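Local coordinates for protein tyrosinase (Aspergillus oryzae, PDB 6JU8) that probably oxidises L-tyrosine and L-dopa to L-dopaquinone with molecular oxygen at a dinuclear copper centre, at residues 264-278 against 324-338. The protein carries 1 engineered substitution. Numbering follows the deposited sequence.
Sequences ALNEHPWYQNLDGWD and NWMNLEAIHNNVHNW. With CU (copper (II) ion), chain D.
Trp338 packs against the turn that follows helix 258-267, one face of its indole taking His268 CA over the six-membered ring and Pro269 CD over the five-membered ring, both as CH-pi contacts. Its NE1 donates to Pro269 O at 3.1 Å; the oxygen lies in the indole plane, but the N-H comes from above the carbonyl plane. The far edge of the same indole points at the face of Trp270 in a T-shaped pair, planes 66° apart, with Trp338 CH2 3.5 Å from Trp270 CZ3. Met326 adds an oblique Met-aromatic contact to that ring.

Asn334 meets the Trp270 edge with its amide nearly perpendicular to the ring. With CG anti to its carbonyl carbon (chi1 -81°), the amide is directed at the loop and uses both its oxygen and its nitrogen: OD1 accepts from Tyr271 N in the carbonyl plane, on a lone pair, while ND2 gives a nearly straight bond to Gln272 OE1 (2.9 Å, 173°) and a more bent one back to Ala330 O, within its own helix.

Helix 328-340 belongs to the di-copper core of the tyrosinase fold: His332 and His336 bind one copper together with His376 and a water, and the loop packs on other residues of this helix. Asn333, next in sequence to His332, donates in its amide plane to Tyr271 OH, which also bonds Glu311. Farther out, Trp277 lays its six-membered ring over Asn324 CA, and Asp278 N donates to Asn324 OD1 at 2.8 Å.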
loop_
_atom_site.group_PDB
_atom_site.type_symbol
_atom_site.label_atom_id
_atom_site.label_comp_id
_atom_site.label_asym_id
_atom_site.label_seq_id
_atom_site.Cartn_x
_atom_site.Cartn_y
_atom_site.Cartn_z
ATOM N N ALA A 264 -1.449 9.851 11.078
ATOM C CA ALA A 264 -0.422 10.478 11.893
ATOM C C ALA A 264 -0.416 11.992 11.716
ATOM O O ALA A 264 -0.252 12.721 12.686
ATOM C CB ALA A 264 0.949 9.931 11.496
ATOM N N LEU A 265 -0.566 12.498 10.496
ATOM C CA LEU A 265 -0.595 13.939 10.264
ATOM C C LEU A 265 -1.698 14.587 11.084
ATOM O O LEU A 265 -1.470 15.668 11.641
ATOM C CB LEU A 265 -0.766 14.255 8.782
ATOM C CG LEU A 265 0.357 13.862 7.837
ATOM C CD1 LEU A 265 -0.163 14.014 6.406
ATOM C CD2 LEU A 265 1.587 14.722 8.040
ATOM N N ASN A 266 -2.865 13.939 11.150
ATOM C CA ASN A 266 -3.999 14.534 11.839
ATOM C C ASN A 266 -4.036 14.242 13.322
ATOM O O ASN A 266 -4.638 15.030 14.078
ATOM C CB ASN A 266 -5.291 14.099 11.121
ATOM C CG ASN A 266 -5.342 14.743 9.748
ATOM O OD1 ASN A 266 -5.547 15.957 9.612
ATOM N ND2 ASN A 266 -5.115 13.932 8.714
ATOM N N GLU A 267 -3.351 13.204 13.785
ATOM C CA GLU A 267 -3.181 12.944 15.217
ATOM C C GLU A 267 -1.997 13.710 15.813
ATOM O O GLU A 267 -1.967 13.885 17.032
ATOM C CB GLU A 267 -2.991 11.446 15.486
ATOM C CG GLU A 267 -4.274 10.644 15.272
ATOM C CD GLU A 267 -4.322 9.350 16.048
ATOM O OE1 GLU A 267 -5.395 8.719 16.041
ATOM O OE2 GLU A 267 -3.315 8.949 16.663
ATOM N N HIS A 268 -1.080 14.158 14.973
ATOM C CA HIS A 268 0.079 14.965 15.315
ATOM C C HIS A 268 0.800 14.545 16.583
ATOM O O HIS A 268 0.946 15.363 17.498
ATOM C CB HIS A 268 -0.331 16.446 15.365
ATOM C CG HIS A 268 -1.474 16.776 16.266
ATOM N ND1 HIS A 268 -1.366 16.920 17.627
ATOM C CD2 HIS A 268 -2.776 17.005 15.966
ATOM C CE1 HIS A 268 -2.550 17.203 18.157
ATOM N NE2 HIS A 268 -3.411 17.285 17.166
ATOM N N PRO A 269 1.309 13.317 16.659
ATOM C CA PRO A 269 2.043 12.900 17.865
ATOM C C PRO A 269 3.439 13.487 17.902
ATOM O O PRO A 269 4.410 12.874 17.456
ATOM C CB PRO A 269 2.043 11.377 17.712
ATOM C CG PRO A 269 2.002 11.129 16.239
ATOM C CD PRO A 269 1.190 12.248 15.655
ATOM N N TRP A 270 3.511 14.718 18.442
ATOM C CA TRP A 270 4.788 15.420 18.524
ATOM C C TRP A 270 5.779 14.620 19.362
ATOM O O TRP A 270 5.375 14.118 20.427
ATOM C CB TRP A 270 4.621 16.793 19.204
ATOM C CG TRP A 270 3.569 17.621 18.509
ATOM C CD1 TRP A 270 2.278 17.849 18.898
ATOM C CD2 TRP A 270 3.730 18.350 17.289
ATOM N NE1 TRP A 270 1.631 18.661 17.994
ATOM C CE2 TRP A 270 2.506 18.981 16.996
ATOM C CE3 TRP A 270 4.823 18.515 16.430
ATOM C CZ2 TRP A 270 2.339 19.773 15.857
ATOM C CZ3 TRP A 270 4.630 19.303 15.301
ATOM C CH2 TRP A 270 3.416 19.921 15.014
ATOM N N TYR A 271 7.039 14.520 18.964
ATOM C CA TYR A 271 7.990 13.757 19.788
ATOM C C TYR A 271 8.528 14.592 20.953
ATOM O O TYR A 271 8.987 14.048 21.971
ATOM C CB TYR A 271 9.129 13.159 18.961
ATOM C CG TYR A 271 10.126 14.129 18.360
ATOM C CD1 TYR A 271 11.173 14.668 19.099
ATOM C CD2 TYR A 271 10.004 14.511 17.026
ATOM C CE1 TYR A 271 12.093 15.564 18.561
ATOM C CE2 TYR A 271 10.907 15.397 16.480
ATOM C CZ TYR A 271 11.944 15.918 17.233
ATOM O OH TYR A 271 12.829 16.805 16.643
ATOM N N GLN A 272 8.485 15.911 20.829
ATOM C CA GLN A 272 9.002 16.772 21.894
ATOM C C GLN A 272 8.100 16.742 23.129
ATOM O O GLN A 272 6.905 16.472 23.029
ATOM C CB GLN A 272 9.111 18.204 21.375
ATOM C CG GLN A 272 10.203 18.454 20.351
ATOM C CD GLN A 272 9.696 18.193 18.942
ATOM O OE1 GLN A 272 8.617 17.642 18.708
ATOM N NE2 GLN A 272 10.517 18.553 17.974
ATOM N N ASN A 273 8.718 17.015 24.278
ATOM C CA ASN A 273 8.010 17.189 25.546
ATOM C C ASN A 273 7.245 18.510 25.533
ATOM O O ASN A 273 7.893 19.562 25.534
ATOM C CB ASN A 273 9.033 17.158 26.672
ATOM C CG ASN A 273 8.512 17.539 28.037
ATOM O OD1 ASN A 273 7.301 17.557 28.262
ATOM N ND2 ASN A 273 9.431 17.836 28.956
ATOM N N LEU A 274 5.921 18.476 25.503
ATOM C CA LEU A 274 5.109 19.694 25.472
ATOM C C LEU A 274 4.491 19.974 26.843
ATOM O O LEU A 274 3.527 20.731 27.023
ATOM C CB LEU A 274 4.048 19.638 24.383
ATOM C CG LEU A 274 4.503 19.523 22.924
ATOM C CD1 LEU A 274 3.335 19.744 21.951
ATOM C CD2 LEU A 274 5.645 20.475 22.589
ATOM N N ASP A 275 5.051 19.353 27.880
ATOM C CA ASP A 275 4.537 19.591 29.231
ATOM C C ASP A 275 4.599 21.088 29.508
ATOM O O ASP A 275 5.616 21.747 29.250
ATOM C CB ASP A 275 5.344 18.766 30.230
ATOM C CG ASP A 275 4.767 18.613 31.611
ATOM O OD1 ASP A 275 3.533 18.680 31.807
ATOM O OD2 ASP A 275 5.567 18.401 32.562
ATOM N N GLY A 276 3.524 21.675 30.037
ATOM C CA GLY A 276 3.565 23.098 30.380
ATOM C C GLY A 276 3.083 24.003 29.263
ATOM O O GLY A 276 2.902 25.208 29.468
ATOM N N TRP A 277 2.843 23.461 28.063
ATOM C CA TRP A 277 2.352 24.276 26.957
ATOM C C TRP A 277 0.909 24.715 27.162
ATOM O O TRP A 277 0.166 24.072 27.891
ATOM C CB TRP A 277 2.439 23.519 25.631
ATOM C CG TRP A 277 3.783 23.594 24.972
ATOM C CD1 TRP A 277 5.013 23.427 25.534
ATOM C CD2 TRP A 277 3.996 23.863 23.580
ATOM N NE1 TRP A 277 5.998 23.575 24.567
ATOM C CE2 TRP A 277 5.393 23.845 23.357
ATOM C CE3 TRP A 277 3.130 24.118 22.507
ATOM C CZ2 TRP A 277 5.954 24.073 22.102
ATOM C CZ3 TRP A 277 3.701 24.343 21.258
ATOM C CH2 TRP A 277 5.088 24.320 21.069
ATOM N N ASP A 278 0.536 25.794 26.479
ATOM C CA ASP A 278 -0.819 26.316 26.566
ATOM C C ASP A 278 -1.820 25.295 26.044
ATOM O O ASP A 278 -2.933 25.190 26.545
ATOM C CB ASP A 278 -0.997 27.632 25.810
ATOM C CG ASP A 278 -0.750 27.586 24.316
ATOM O OD1 ASP A 278 0.351 27.183 23.877
ATOM O OD2 ASP A 278 -1.649 27.973 23.527
ATOM N N ASN A 324 5.355 27.771 23.542
ATOM C CA ASN A 324 4.099 27.717 22.817
ATOM C C ASN A 324 4.306 27.930 21.319
ATOM O O ASN A 324 3.371 28.212 20.571
ATOM C CB ASN A 324 3.106 28.713 23.402
ATOM C CG ASN A 324 2.662 28.251 24.786
ATOM O OD1 ASN A 324 2.620 27.061 25.097
ATOM N ND2 ASN A 324 2.328 29.214 25.635
ATOM N N TRP A 325 5.524 27.731 20.838
ATOM C CA TRP A 325 5.761 27.624 19.394
ATOM C C TRP A 325 6.942 26.676 19.196
ATOM O O TRP A 325 7.741 26.469 20.110
ATOM C CB TRP A 325 6.016 28.979 18.723
ATOM C CG TRP A 325 7.234 29.686 19.243
ATOM C CD1 TRP A 325 7.284 30.543 20.309
ATOM C CD2 TRP A 325 8.569 29.589 18.736
ATOM N NE1 TRP A 325 8.568 30.990 20.495
ATOM C CE2 TRP A 325 9.376 30.420 19.550
ATOM C CE3 TRP A 325 9.187 28.895 17.695
ATOM C CZ2 TRP A 325 10.754 30.578 19.355
ATOM C CZ3 TRP A 325 10.551 29.052 17.498
ATOM C CH2 TRP A 325 11.319 29.889 18.324
ATOM N N MET A 326 7.050 26.156 17.984
ATOM C CA MET A 326 8.082 25.189 17.629
ATOM C C MET A 326 8.828 25.663 16.386
ATOM O O MET A 326 8.192 26.148 15.448
ATOM C CB MET A 326 7.421 23.831 17.372
ATOM C CG MET A 326 8.375 22.725 16.970
ATOM S SD MET A 326 7.522 21.148 16.848
ATOM C CE MET A 326 7.138 20.796 18.554
ATOM N N ASN A 327 10.155 25.543 16.356
ATOM C CA ASN A 327 10.939 26.025 15.220
ATOM C C ASN A 327 10.703 25.204 13.946
ATOM O O ASN A 327 10.155 24.099 13.955
ATOM C CB ASN A 327 12.419 26.053 15.612
ATOM C CG ASN A 327 13.009 24.684 15.804
ATOM O OD1 ASN A 327 13.267 23.976 14.839
ATOM N ND2 ASN A 327 13.242 24.285 17.058
ATOM N N LEU A 328 11.148 25.758 12.814
ATOM C CA LEU A 328 10.951 25.148 11.510
ATOM C C LEU A 328 11.511 23.730 11.415
ATOM O O LEU A 328 10.879 22.794 10.900
ATOM C CB LEU A 328 11.678 25.999 10.454
ATOM C CG LEU A 328 11.649 25.452 9.023
ATOM C CD1 LEU A 328 10.278 25.712 8.404
ATOM C CD2 LEU A 328 12.757 26.094 8.198
ATOM N N GLU A 329 12.733 23.536 11.928
ATOM C CA GLU A 329 13.379 22.234 11.784
ATOM C C GLU A 329 12.643 21.184 12.619
ATOM O O GLU A 329 12.450 20.060 12.143
ATOM C CB GLU A 329 14.840 22.319 12.219
ATOM C CG GLU A 329 15.616 21.043 11.941
ATOM C CD GLU A 329 17.102 21.160 12.210
ATOM O OE1 GLU A 329 17.587 22.138 12.820
ATOM O OE2 GLU A 329 17.798 20.199 11.824
ATOM N N ALA A 330 12.228 21.540 13.826
ATOM C CA ALA A 330 11.489 20.624 14.703
ATOM C C ALA A 330 10.170 20.223 14.062
ATOM O O ALA A 330 9.754 19.058 14.113
ATOM C CB ALA A 330 11.289 21.299 16.065
ATOM N N ILE A 331 9.425 21.187 13.503
ATOM C CA ILE A 331 8.177 20.828 12.827
ATOM C C ILE A 331 8.484 19.847 11.697
ATOM O O ILE A 331 7.856 18.802 11.523
ATOM C CB ILE A 331 7.421 22.050 12.281
ATOM C CG1 ILE A 331 6.928 22.954 13.424
ATOM C CG2 ILE A 331 6.267 21.622 11.392
ATOM C CD1 ILE A 331 6.281 24.248 12.965
ATOM N N HIS A 332 9.468 20.204 10.872
ATOM C CA HIS A 332 9.906 19.380 9.750
ATOM C C HIS A 332 10.277 17.970 10.184
ATOM O O HIS A 332 9.986 17.017 9.447
ATOM C CB HIS A 332 11.091 20.084 9.086
ATOM C CG HIS A 332 12.208 19.221 8.594
ATOM N ND1 HIS A 332 13.222 18.746 9.408
ATOM C CD2 HIS A 332 12.509 18.797 7.343
ATOM C CE1 HIS A 332 14.081 18.056 8.671
ATOM N NE2 HIS A 332 13.675 18.060 7.394
ATOM N N ASN A 333 10.912 17.799 11.340
ATOM C CA ASN A 333 11.325 16.479 11.841
ATOM C C ASN A 333 10.102 15.644 12.156
ATOM O O ASN A 333 10.065 14.444 11.844
ATOM C CB ASN A 333 12.140 16.675 13.123
ATOM C CG ASN A 333 13.538 17.230 12.930
ATOM O OD1 ASN A 333 13.998 17.407 11.816
ATOM N ND2 ASN A 333 14.174 17.546 14.058
ATOM N N ASN A 334 9.113 16.246 12.798
ATOM C CA ASN A 334 7.872 15.532 13.093
ATOM C C ASN A 334 7.201 15.108 11.794
ATOM O O ASN A 334 6.724 13.968 11.673
ATOM C CB ASN A 334 6.963 16.423 13.937
ATOM C CG ASN A 334 7.364 16.394 15.391
ATOM O OD1 ASN A 334 7.035 15.449 16.115
ATOM N ND2 ASN A 334 8.042 17.438 15.846
ATOM N N VAL A 335 7.109 15.994 10.799
ATOM C CA VAL A 335 6.442 15.604 9.551
ATOM C C VAL A 335 7.184 14.454 8.897
ATOM O O VAL A 335 6.552 13.506 8.408
ATOM C CB VAL A 335 6.302 16.820 8.617
ATOM C CG1 VAL A 335 5.730 16.367 7.289
ATOM C CG2 VAL A 335 5.407 17.863 9.265
ATOM N N HIS A 336 8.525 14.445 8.895
ATOM C CA HIS A 336 9.268 13.276 8.410
ATOM C C HIS A 336 8.802 11.997 9.113
ATOM O O HIS A 336 8.547 10.968 8.481
ATOM C CB HIS A 336 10.757 13.459 8.687
ATOM C CG HIS A 336 11.568 14.089 7.601
ATOM N ND1 HIS A 336 11.926 13.395 6.462
ATOM C CD2 HIS A 336 12.130 15.314 7.477
ATOM C CE1 HIS A 336 12.678 14.154 5.691
ATOM N NE2 HIS A 336 12.792 15.344 6.257
ATOM N N ASN A 337 8.698 12.055 10.450
ATOM C CA ASN A 337 8.296 10.857 11.199
ATOM C C ASN A 337 6.896 10.411 10.793
ATOM O O ASN A 337 6.634 9.205 10.635
ATOM C CB ASN A 337 8.319 11.147 12.700
ATOM C CG ASN A 337 9.733 11.228 13.241
ATOM O OD1 ASN A 337 10.675 10.744 12.628
ATOM N ND2 ASN A 337 9.830 11.840 14.420
ATOM N N TRP A 338 5.986 11.374 10.681
ATOM C CA TRP A 338 4.572 11.033 10.452
ATOM C C TRP A 338 4.351 10.514 9.045
ATOM O O TRP A 338 3.456 9.706 8.831
ATOM C CB TRP A 338 3.669 12.246 10.747
ATOM C CG TRP A 338 3.823 12.729 12.160
ATOM C CD1 TRP A 338 4.288 12.033 13.235
ATOM C CD2 TRP A 338 3.491 14.046 12.610
ATOM N NE1 TRP A 338 4.276 12.858 14.340
ATOM C CE2 TRP A 338 3.791 14.086 13.989
ATOM C CE3 TRP A 338 2.976 15.206 12.008
ATOM C CZ2 TRP A 338 3.601 15.224 14.781
ATOM C CZ3 TRP A 338 2.794 16.319 12.794
ATOM C CH2 TRP A 338 3.091 16.337 14.171
HETATM CU CU CU D . 13.899 16.759 5.659
HETATM O O HOH W 1 7.298 12.727 15.603
HETATM O O HOH W 2 16.147 16.438 5.736
#